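Local coordinates for putative cell invasion protein with MAC/Perforin domain (Bacteroides thetaiotaomicron VPI-5482, PDB 3KK7) that is a putative cell invasion protein of the membrane-attack complex/perforin (MACPF) family whose precise activity in this gut symbiont is not established, at residues Leu225-Thr231 with Lys287-Tyr293; Gly270-Thr276 with Ser317-Trp323; Gly219-Leu225 with Ser294-Leu298. One frame throughout, in Å; residues are numbered along the deposited sequence.

Contact 1. Residues Leu225-Thr231 with Lys287-Tyr293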
loop_
_atom_site.group_PDB
_atom_site.type_symbol
_atom_site.label_atom_id
_atom_site.label_comp_id
_atom_site.label_asym_id
_atom_site.label_seq_id
_atom_site.Cartn_x
_atom_site.Cartn_y
_atom_site.Cartn_z
ATOM N N LEU A 225 -20.580 -14.640 -7.958
ATOM C CA LEU A 225 -19.568 -14.938 -8.960
ATOM C C LEU A 225 -20.052 -16.124 -9.764
ATOM O O LEU A 225 -20.724 -17.003 -9.225
ATOM C CB LEU A 225 -18.224 -15.259 -8.314
ATOM C CG LEU A 225 -17.723 -14.224 -7.311
ATOM C CD1 LEU A 225 -16.526 -14.789 -6.580
ATOM C CD2 LEU A 225 -17.395 -12.944 -8.039
ATOM N N PHE A 226 -19.717 -16.127 -11.052
ATOM C CA PHE A 226 -20.128 -17.165 -11.978
ATOM C C PHE A 226 -18.914 -17.785 -12.672
ATOM O O PHE A 226 -17.913 -17.099 -13.007
ATOM C CB PHE A 226 -21.067 -16.613 -13.064
ATOM C CG PHE A 226 -22.348 -16.017 -12.538
ATOM C CD1 PHE A 226 -22.355 -14.795 -11.898
ATOM C CD2 PHE A 226 -23.541 -16.649 -12.724
ATOM C CE1 PHE A 226 -23.521 -14.252 -11.442
ATOM C CE2 PHE A 226 -24.697 -16.103 -12.253
ATOM C CZ PHE A 226 -24.685 -14.904 -11.622
ATOM N N TYR A 227 -19.021 -19.088 -12.897
ATOM C CA TYR A 227 -18.017 -19.824 -13.634
ATOM C C TYR A 227 -18.705 -20.667 -14.691
ATOM O O TYR A 227 -19.401 -21.618 -14.368
ATOM C CB TYR A 227 -17.187 -20.672 -12.672
ATOM C CG TYR A 227 -16.074 -21.434 -13.354
ATOM C CD1 TYR A 227 -16.300 -22.696 -13.882
ATOM C CD2 TYR A 227 -14.769 -20.897 -13.455
ATOM C CE1 TYR A 227 -15.263 -23.409 -14.508
ATOM C CE2 TYR A 227 -13.728 -21.618 -14.082
ATOM C CZ TYR A 227 -13.994 -22.867 -14.596
ATOM O OH TYR A 227 -13.011 -23.586 -15.210
ATOM N N GLY A 228 -18.528 -20.279 -15.956
ATOM C CA GLY A 228 -19.135 -20.958 -17.115
ATOM C C GLY A 228 -18.157 -21.612 -18.099
ATOM O O GLY A 228 -17.052 -21.098 -18.365
ATOM N N VAL A 229 -18.573 -22.768 -18.634
ATOM C CA VAL A 229 -17.877 -23.392 -19.757
ATOM C C VAL A 229 -18.746 -23.168 -20.999
ATOM O O VAL A 229 -19.820 -23.772 -21.144
ATOM C CB VAL A 229 -17.594 -24.873 -19.509
ATOM C CG1 VAL A 229 -17.024 -25.536 -20.755
ATOM C CG2 VAL A 229 -16.642 -25.013 -18.327
ATOM N N ASP A 230 -18.285 -22.281 -21.878
ATOM C CA ASP A 230 -19.027 -21.941 -23.073
ATOM C C ASP A 230 -18.847 -23.106 -24.046
ATOM O O ASP A 230 -17.732 -23.515 -24.380
ATOM C CB ASP A 230 -18.529 -20.619 -23.661
ATOM C CG ASP A 230 -19.509 -20.002 -24.635
ATOM O OD1 ASP A 230 -19.743 -20.582 -25.722
ATOM O OD2 ASP A 230 -20.021 -18.914 -24.312
ATOM N N THR A 231 -19.972 -23.652 -24.464
ATOM C CA THR A 231 -20.017 -24.845 -25.286
ATOM C C THR A 231 -19.365 -24.643 -26.649
ATOM O O THR A 231 -18.616 -25.517 -27.132
ATOM C CB THR A 231 -21.490 -25.260 -25.463
ATOM O OG1 THR A 231 -22.065 -25.443 -24.158
ATOM C CG2 THR A 231 -21.643 -26.555 -26.347
ATOM N N LYS A 287 -26.138 -21.809 -24.490
ATOM C CA LYS A 287 -24.788 -21.264 -24.636
ATOM C C LYS A 287 -23.731 -21.951 -23.777
ATOM O O LYS A 287 -22.553 -21.948 -24.130
ATOM C CB LYS A 287 -24.809 -19.766 -24.312
ATOM C CG LYS A 287 -25.660 -18.919 -25.264
ATOM C CD LYS A 287 -25.286 -19.125 -26.744
ATOM C CE LYS A 287 -26.157 -18.306 -27.655
ATOM N NZ LYS A 287 -25.484 -18.157 -28.956
ATOM N N PHE A 288 -24.133 -22.538 -22.655
ATOM C CA PHE A 288 -23.169 -23.105 -21.712
ATOM C C PHE A 288 -23.410 -24.569 -21.432
ATOM O O PHE A 288 -24.537 -24.973 -21.184
ATOM C CB PHE A 288 -23.250 -22.373 -20.374
ATOM C CG PHE A 288 -22.757 -20.964 -20.419
ATOM C CD1 PHE A 288 -21.407 -20.692 -20.252
ATOM C CD2 PHE A 288 -23.639 -19.908 -20.617
ATOM C CE1 PHE A 288 -20.924 -19.372 -20.282
ATOM C CE2 PHE A 288 -23.170 -18.580 -20.645
ATOM C CZ PHE A 288 -21.804 -18.318 -20.464
ATOM N N SER A 289 -22.329 -25.345 -21.427
ATOM C CA SER A 289 -22.370 -26.749 -20.979
ATOM C C SER A 289 -22.382 -26.814 -19.463
ATOM O O SER A 289 -22.742 -27.820 -18.899
ATOM C CB SER A 289 -21.171 -27.553 -21.523
ATOM O OG SER A 289 -21.105 -27.487 -22.934
ATOM N N ALA A 290 -21.954 -25.750 -18.791
ATOM C CA ALA A 290 -22.149 -25.650 -17.335
ATOM C C ALA A 290 -21.995 -24.201 -16.966
ATOM O O ALA A 290 -21.119 -23.523 -17.528
ATOM C CB ALA A 290 -21.122 -26.497 -16.569
ATOM N N LEU A 291 -22.837 -23.717 -16.053
ATOM C CA LEU A 291 -22.675 -22.388 -15.447
ATOM C C LEU A 291 -23.019 -22.491 -13.983
ATOM O O LEU A 291 -24.146 -22.781 -13.643
ATOM C CB LEU A 291 -23.581 -21.345 -16.093
ATOM C CG LEU A 291 -23.410 -19.915 -15.551
ATOM C CD1 LEU A 291 -21.993 -19.383 -15.766
ATOM C CD2 LEU A 291 -24.415 -19.035 -16.226
ATOM N N SER A 292 -22.038 -22.230 -13.132
ATOM C CA SER A 292 -22.191 -22.363 -11.697
ATOM C C SER A 292 -22.023 -21.019 -11.047
ATOM O O SER A 292 -21.475 -20.113 -11.671
ATOM C CB SER A 292 -21.162 -23.324 -11.152
ATOM O OG SER A 292 -21.542 -24.636 -11.507
ATOM N N TYR A 293 -22.515 -20.882 -9.810
ATOM C CA TYR A 293 -22.417 -19.597 -9.078
ATOM C C TYR A 293 -22.248 -19.749 -7.593
ATOM O O TYR A 293 -22.548 -20.785 -7.037
ATOM C CB TYR A 293 -23.655 -18.749 -9.307
ATOM C CG TYR A 293 -24.925 -19.203 -8.563
ATOM C CD1 TYR A 293 -25.714 -20.238 -9.058
ATOM C CD2 TYR A 293 -25.374 -18.540 -7.413
ATOM C CE1 TYR A 293 -26.886 -20.627 -8.419
ATOM C CE2 TYR A 293 -26.563 -18.948 -6.746
ATOM C CZ TYR A 293 -27.306 -19.979 -7.264
ATOM O OH TYR A 293 -28.451 -20.404 -6.652
HETATM O O HOH W 1 -21.972 -21.860 -26.932
#

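Contact 2. Residues Gly270-Thr276 with Ser317-Trp323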
loop_
_atom_site.group_PDB
_atom_site.type_symbol
_atom_site.label_atom_id
_atom_site.label_comp_id
_atom_site.label_asym_id
_atom_site.label_seq_id
_atom_site.Cartn_x
_atom_site.Cartn_y
_atom_site.Cartn_z
ATOM N N GLY A 270 -40.382 -5.692 -2.236
ATOM C CA GLY A 270 -39.722 -6.292 -3.402
ATOM C C GLY A 270 -39.267 -7.734 -3.172
ATOM O O GLY A 270 -39.037 -8.137 -2.032
ATOM N N ASN A 271 -39.158 -8.515 -4.248
ATOM C CA ASN A 271 -38.716 -9.907 -4.178
ATOM C C ASN A 271 -37.390 -10.021 -4.878
ATOM O O ASN A 271 -37.203 -9.444 -5.942
ATOM C CB ASN A 271 -39.715 -10.847 -4.858
ATOM C CG ASN A 271 -40.686 -11.501 -3.873
ATOM O OD1 ASN A 271 -40.632 -12.727 -3.667
ATOM N ND2 ASN A 271 -41.576 -10.706 -3.273
ATOM N N LEU A 272 -36.462 -10.754 -4.281
ATOM C CA LEU A 272 -35.135 -10.930 -4.867
ATOM C C LEU A 272 -34.715 -12.412 -4.856
ATOM O O LEU A 272 -34.784 -13.095 -3.826
ATOM C CB LEU A 272 -34.101 -10.053 -4.140
ATOM C CG LEU A 272 -32.652 -10.156 -4.635
ATOM C CD1 LEU A 272 -32.566 -9.618 -6.042
ATOM C CD2 LEU A 272 -31.683 -9.438 -3.710
ATOM N N SER A 273 -34.273 -12.907 -6.000
ATOM C CA SER A 273 -33.793 -14.277 -6.055
ATOM C C SER A 273 -32.777 -14.411 -7.132
ATOM O O SER A 273 -32.820 -13.684 -8.126
ATOM C CB SER A 273 -34.929 -15.252 -6.323
ATOM O OG SER A 273 -35.499 -15.029 -7.598
ATOM N N ILE A 274 -31.861 -15.350 -6.921
ATOM C CA ILE A 274 -30.835 -15.692 -7.910
ATOM C C ILE A 274 -31.061 -17.153 -8.312
ATOM O O ILE A 274 -31.533 -17.949 -7.495
ATOM C CB ILE A 274 -29.436 -15.472 -7.342
ATOM C CG1 ILE A 274 -28.378 -15.638 -8.408
ATOM C CG2 ILE A 274 -29.170 -16.427 -6.194
ATOM C CD1 ILE A 274 -26.986 -15.229 -7.897
ATOM N N GLY A 275 -30.738 -17.482 -9.563
ATOM C CA GLY A 275 -30.979 -18.809 -10.133
ATOM C C GLY A 275 -32.005 -18.706 -11.246
ATOM O O GLY A 275 -32.839 -17.813 -11.237
ATOM N N THR A 276 -31.933 -19.590 -12.229
ATOM C CA THR A 276 -32.926 -19.626 -13.295
ATOM C C THR A 276 -33.881 -20.794 -13.039
ATOM O O THR A 276 -33.596 -21.679 -12.228
ATOM C CB THR A 276 -32.250 -19.830 -14.657
ATOM O OG1 THR A 276 -31.433 -20.999 -14.602
ATOM C CG2 THR A 276 -31.375 -18.678 -14.998
ATOM N N SER A 317 -31.827 -22.490 -6.819
ATOM C CA SER A 317 -32.194 -21.092 -6.682
ATOM C C SER A 317 -32.287 -20.733 -5.228
ATOM O O SER A 317 -32.744 -21.538 -4.420
ATOM C CB SER A 317 -33.554 -20.838 -7.327
ATOM O OG SER A 317 -33.444 -21.035 -8.722
ATOM N N ILE A 318 -31.875 -19.507 -4.922
ATOM C CA ILE A 318 -31.899 -18.977 -3.586
ATOM C C ILE A 318 -32.784 -17.749 -3.543
ATOM O O ILE A 318 -32.608 -16.844 -4.355
ATOM C CB ILE A 318 -30.522 -18.526 -3.164
ATOM C CG1 ILE A 318 -29.490 -19.635 -3.418
ATOM C CG2 ILE A 318 -30.559 -18.093 -1.697
ATOM C CD1 ILE A 318 -28.030 -19.205 -3.107
ATOM N N ASP A 319 -33.709 -17.720 -2.582
ATOM C CA ASP A 319 -34.597 -16.587 -2.334
ATOM C C ASP A 319 -33.889 -15.630 -1.379
ATOM O O ASP A 319 -33.632 -15.998 -0.232
ATOM C CB ASP A 319 -35.911 -17.094 -1.702
ATOM C CG ASP A 319 -36.942 -15.985 -1.444
ATOM O OD1 ASP A 319 -36.998 -14.982 -2.200
ATOM O OD2 ASP A 319 -37.723 -16.145 -0.481
ATOM N N LEU A 320 -33.559 -14.422 -1.840
ATOM C CA LEU A 320 -32.978 -13.426 -0.954
ATOM C C LEU A 320 -34.037 -12.438 -0.424
ATOM O O LEU A 320 -33.686 -11.397 0.153
ATOM C CB LEU A 320 -31.824 -12.687 -1.640
ATOM C CG LEU A 320 -30.623 -13.579 -1.990
ATOM C CD1 LEU A 320 -29.659 -12.859 -2.938
ATOM C CD2 LEU A 320 -29.933 -14.062 -0.733
ATOM N N THR A 321 -35.322 -12.761 -0.576
ATOM C CA THR A 321 -36.350 -11.807 -0.197
ATOM C C THR A 321 -36.254 -11.417 1.285
ATOM O O THR A 321 -36.207 -10.241 1.577
ATOM C CB THR A 321 -37.763 -12.253 -0.620
ATOM O OG1 THR A 321 -37.778 -12.420 -2.044
ATOM C CG2 THR A 321 -38.812 -11.209 -0.228
ATOM N N PRO A 322 -36.155 -12.391 2.210
ATOM C CA PRO A 322 -35.998 -12.025 3.629
ATOM C C PRO A 322 -34.794 -11.136 3.872
ATOM O O PRO A 322 -34.886 -10.168 4.638
ATOM C CB PRO A 322 -35.815 -13.371 4.334
ATOM C CG PRO A 322 -36.481 -14.349 3.426
ATOM C CD PRO A 322 -36.169 -13.850 2.035
ATOM N N TRP A 323 -33.670 -11.461 3.236
ATOM C CA TRP A 323 -32.479 -10.637 3.382
ATOM C C TRP A 323 -32.708 -9.200 2.853
ATOM O O TRP A 323 -32.312 -8.218 3.493
ATOM C CB TRP A 323 -31.276 -11.279 2.693
ATOM C CG TRP A 323 -30.131 -10.392 2.658
ATOM C CD1 TRP A 323 -29.217 -10.180 3.655
ATOM C CD2 TRP A 323 -29.752 -9.546 1.578
ATOM N NE1 TRP A 323 -28.282 -9.255 3.244
ATOM C CE2 TRP A 323 -28.590 -8.858 1.971
ATOM C CE3 TRP A 323 -30.266 -9.326 0.311
ATOM C CZ2 TRP A 323 -27.953 -7.950 1.145
ATOM C CZ3 TRP A 323 -29.634 -8.433 -0.508
ATOM C CH2 TRP A 323 -28.483 -7.754 -0.091
#

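Contact 3. Residues Gly219-Leu225 with Ser294-Leu298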
loop_
_atom_site.group_PDB
_atom_site.type_symbol
_atom_site.label_atom_id
_atom_site.label_comp_id
_atom_site.label_asym_id
_atom_site.label_seq_id
_atom_site.Cartn_x
_atom_site.Cartn_y
_atom_site.Cartn_z
ATOM N N GLY A 219 -24.650 0.163 3.078
ATOM C CA GLY A 219 -25.948 -0.416 2.843
ATOM C C GLY A 219 -25.915 -1.918 2.997
ATOM O O GLY A 219 -25.328 -2.427 3.952
ATOM N N GLY A 220 -26.580 -2.604 2.062
ATOM C CA GLY A 220 -26.522 -4.062 1.925
ATOM C C GLY A 220 -26.147 -4.433 0.488
ATOM O O GLY A 220 -26.388 -3.673 -0.406
ATOM N N ARG A 221 -25.547 -5.588 0.267
ATOM C CA ARG A 221 -25.175 -6.005 -1.088
ATOM C C ARG A 221 -25.221 -7.507 -1.222
ATOM O O ARG A 221 -24.796 -8.199 -0.305
ATOM C CB ARG A 221 -23.751 -5.562 -1.399
ATOM C CG ARG A 221 -23.129 -6.103 -2.693
ATOM C CD ARG A 221 -21.750 -5.484 -2.880
ATOM N NE ARG A 221 -21.133 -5.807 -4.159
ATOM C CZ ARG A 221 -19.923 -5.398 -4.534
ATOM N NH1 ARG A 221 -19.184 -4.650 -3.728
ATOM N NH2 ARG A 221 -19.437 -5.754 -5.708
ATOM N N ALA A 222 -25.743 -8.009 -2.342
ATOM C CA ALA A 222 -25.554 -9.411 -2.681
ATOM C C ALA A 222 -24.561 -9.441 -3.838
ATOM O O ALA A 222 -24.662 -8.669 -4.776
ATOM C CB ALA A 222 -26.854 -10.073 -3.040
ATOM N N SER A 223 -23.585 -10.331 -3.732
ATOM C CA SER A 223 -22.483 -10.453 -4.664
ATOM C C SER A 223 -22.455 -11.884 -5.109
ATOM O O SER A 223 -22.475 -12.779 -4.289
ATOM C CB SER A 223 -21.183 -10.163 -3.938
ATOM O OG SER A 223 -20.095 -10.369 -4.807
ATOM N N ALA A 224 -22.437 -12.106 -6.414
ATOM C CA ALA A 224 -22.460 -13.438 -6.987
ATOM C C ALA A 224 -21.332 -13.538 -8.013
ATOM O O ALA A 224 -21.159 -12.625 -8.834
ATOM C CB ALA A 224 -23.814 -13.701 -7.658
ATOM N N LEU A 225 -20.580 -14.640 -7.958
ATOM C CA LEU A 225 -19.568 -14.938 -8.960
ATOM C C LEU A 225 -20.052 -16.124 -9.764
ATOM O O LEU A 225 -20.724 -17.003 -9.225
ATOM C CB LEU A 225 -18.224 -15.259 -8.314
ATOM C CG LEU A 225 -17.723 -14.224 -7.311
ATOM C CD1 LEU A 225 -16.526 -14.789 -6.580
ATOM C CD2 LEU A 225 -17.395 -12.944 -8.039
ATOM N N SER A 294 -21.776 -18.691 -6.958
ATOM C CA SER A 294 -21.701 -18.634 -5.529
ATOM C C SER A 294 -22.071 -17.223 -5.123
ATOM O O SER A 294 -21.640 -16.274 -5.753
ATOM C CB SER A 294 -20.290 -18.992 -5.056
ATOM O OG SER A 294 -20.099 -18.731 -3.672
ATOM N N ILE A 295 -22.892 -17.079 -4.093
ATOM C CA ILE A 295 -23.230 -15.756 -3.616
ATOM C C ILE A 295 -22.753 -15.521 -2.191
ATOM O O ILE A 295 -22.387 -16.461 -1.472
ATOM C CB ILE A 295 -24.711 -15.475 -3.712
ATOM C CG1 ILE A 295 -25.509 -16.424 -2.835
ATOM C CG2 ILE A 295 -25.163 -15.564 -5.131
ATOM C CD1 ILE A 295 -26.759 -15.745 -2.328
ATOM N N LYS A 296 -22.733 -14.249 -1.829
ATOM C CA LYS A 296 -22.387 -13.790 -0.494
ATOM C C LYS A 296 -23.111 -12.489 -0.284
ATOM O O LYS A 296 -23.085 -11.633 -1.170
ATOM C CB LYS A 296 -20.881 -13.541 -0.335
ATOM C CG LYS A 296 -20.488 -13.208 1.144
ATOM C CD LYS A 296 -18.964 -13.173 1.428
ATOM C CE LYS A 296 -18.274 -11.917 0.928
ATOM N NZ LYS A 296 -16.895 -11.822 1.499
ATOM N N THR A 297 -23.760 -12.327 0.868
ATOM C CA THR A 297 -24.453 -11.079 1.177
ATOM C C THR A 297 -23.602 -10.309 2.161
ATOM O O THR A 297 -22.889 -10.897 2.973
ATOM C CB THR A 297 -25.864 -11.298 1.727
ATOM O OG1 THR A 297 -25.827 -12.220 2.818
ATOM C CG2 THR A 297 -26.778 -11.840 0.655
ATOM N N LEU A 298 -23.644 -8.987 2.031
ATOM C CA LEU A 298 -22.912 -8.078 2.895
ATOM C C LEU A 298 -23.951 -7.284 3.655
ATOM O O LEU A 298 -24.735 -6.556 3.034
ATOM C CB LEU A 298 -22.057 -7.115 2.091
ATOM C CG LEU A 298 -20.964 -7.711 1.220
ATOM C CD1 LEU A 298 -20.142 -6.582 0.630
ATOM C CD2 LEU A 298 -20.082 -8.623 1.995
#

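Contact 1. Residues Leu225-Thr231 with Lys287-Tyr293
The carbonyl oxygen of Leu225 lies 3.1 Å from CA of Tyr293, a CA-H...O contact within the antiparallel ladder of strands 220-230 and 288-298. Phe226 follows with CG anti to its carbonyl carbon (chi1 -60°), which brings its ring over Tyr293: CB of Tyr293 sits over one ring face toward the rim, 4.0 Å from CD2 of Phe226, while CB of Phe226 meets CD1 of Leu291. Tyr227 and Ser292 exchange two nearly straight backbone hydrogen bonds, and the phenol of Tyr227 leads away to Asp152. Gly228 lies where two side chains converge; CD1 of Leu291 reaches to 3.5 Å from CA of Gly228, and CD1 of Phe288 comes to 3.9 Å from the same CA. Beyond it the ladder becomes irregular. Val229 N still bonds Ala290 O, but Val229 O takes N-H from Ser289 rather than from Ala290, with an N-H...O angle of only 143°, because the second chain turns a corner at Ser289. Asp230 puts OD2 above one face of the Phe288 ring; its OD1 accepts from the backbone N of Asn232 and Ser233, and a water lies within hydrogen-bonding distance of both this OD1 and Lys287 O. Thr231 closes the contact: its N donates to Lys287 O at 3.1 Å, and its OG1 and OG of Ser289 share a hydrogen bond of 2.6 Å. The chemistry thus changes along the strand, from apolar packing beneath helix 236-249, where Met243 touches Phe226 and Leu291, to an exposed polar end where hydroxyls and a water add to the last backbone bonds.

Contact 2. Residues Gly270-Thr276 with Ser317-Trp323
Leu272 reaches across to the segment that turns from strand 318-319 into helix 321-326, and its side chain stands with CG anti to the backbone N (chi1 179°). From CB the chain runs to CG of Leu272, which lies 4.0 Å from CB of Leu320. At the tip, CD2 of Leu272 is shared: it touches the same CB of Leu320 at 3.9 Å and meets the edge of the Trp323 indole at CZ3, also 3.9 Å away. The backbone O of Leu272 accepts from Leu320 N over 2.7 Å, and its N donates to OG1 of Thr321. Leu320 is the N-cap residue of helix 321-326, so the ladder of strands 271-274 and 318-319, part of a small three-stranded antiparallel sheet in the MACPF region, runs on into bonds between Leu272 and the helix start. OG1 of Thr321 in turn donates to OD1 of Asp319 (2.7 Å) on the syn side of the carboxylate, which probably orients it to receive Leu272 N. Ile274 and Ile318 exchange two backbone hydrogen bonds and lie side by side, CG2 of Ile274 being 3.9 Å from CB of Ile318. Both isoleucines also pack on Tyr293.

Contact 3. Residues Gly219-Leu225 with Ser294-Leu298
With chi1 at 63°, CG1 of Ile295 is wedged between its own backbone N and carbonyl carbon, which leaves CG2 beside the N and facing Ala224, whose CB it meets at 3.4 Å. Thr297 is turned similarly (chi1 52°): OG1 takes the position between N and carbonyl carbon and bonds Tyr304 N, while CG2 approaches CB of Ala222 at 4.1 Å. The small alanines leave this face to be covered by Ile274, which lies on Ala224 and Ile295, and by Trp323, which lies on Ala222 and Thr297. Here strands 220-230 and 288-298 run antiparallel within the bent antiparallel sheet of the MACPF fold, and the axes of 220-225 and 294-298 come to 4.6 Å. Six backbone hydrogen bonds join the hydrogen-bonded pairs Arg221 with Leu298, Ser223 with Lys296 and Leu225 with Ser294; the shortest, Leu298 N to Arg221 O, is 2.7 Å. On the other face the extended Arg221 chain runs alongside Leu298, its CD 4.0 Å from CD1 of Leu298, and carries NH1 on to hydrogen bonds with the carbonyl oxygens of Ile69 and Ile336. Lys296 likewise leads away from the partner strand, and its NZ forms a salt bridge with Asp71.

In the fold
Contacts 1 and 3 are successive portions of one long antiparallel pairing of strands 220-230 and 288-298, with centres about 19 Å apart and Leu225 common to both. Segment 270-276 falls between these strands in sequence and 317-323 follows them, so the segments of contact 2 alternate with those of the other two. Its small sheet lies against one face of the long pair, its centre about 11 Å from that of contact 3 and 20 Å from that of contact 1. The chain between the two strands, with helices 236-249 and 278-285, sits where MACPF proteins carry a helical cluster that in pore-forming relatives refolds into membrane hairpins; whether this protein does so is not established.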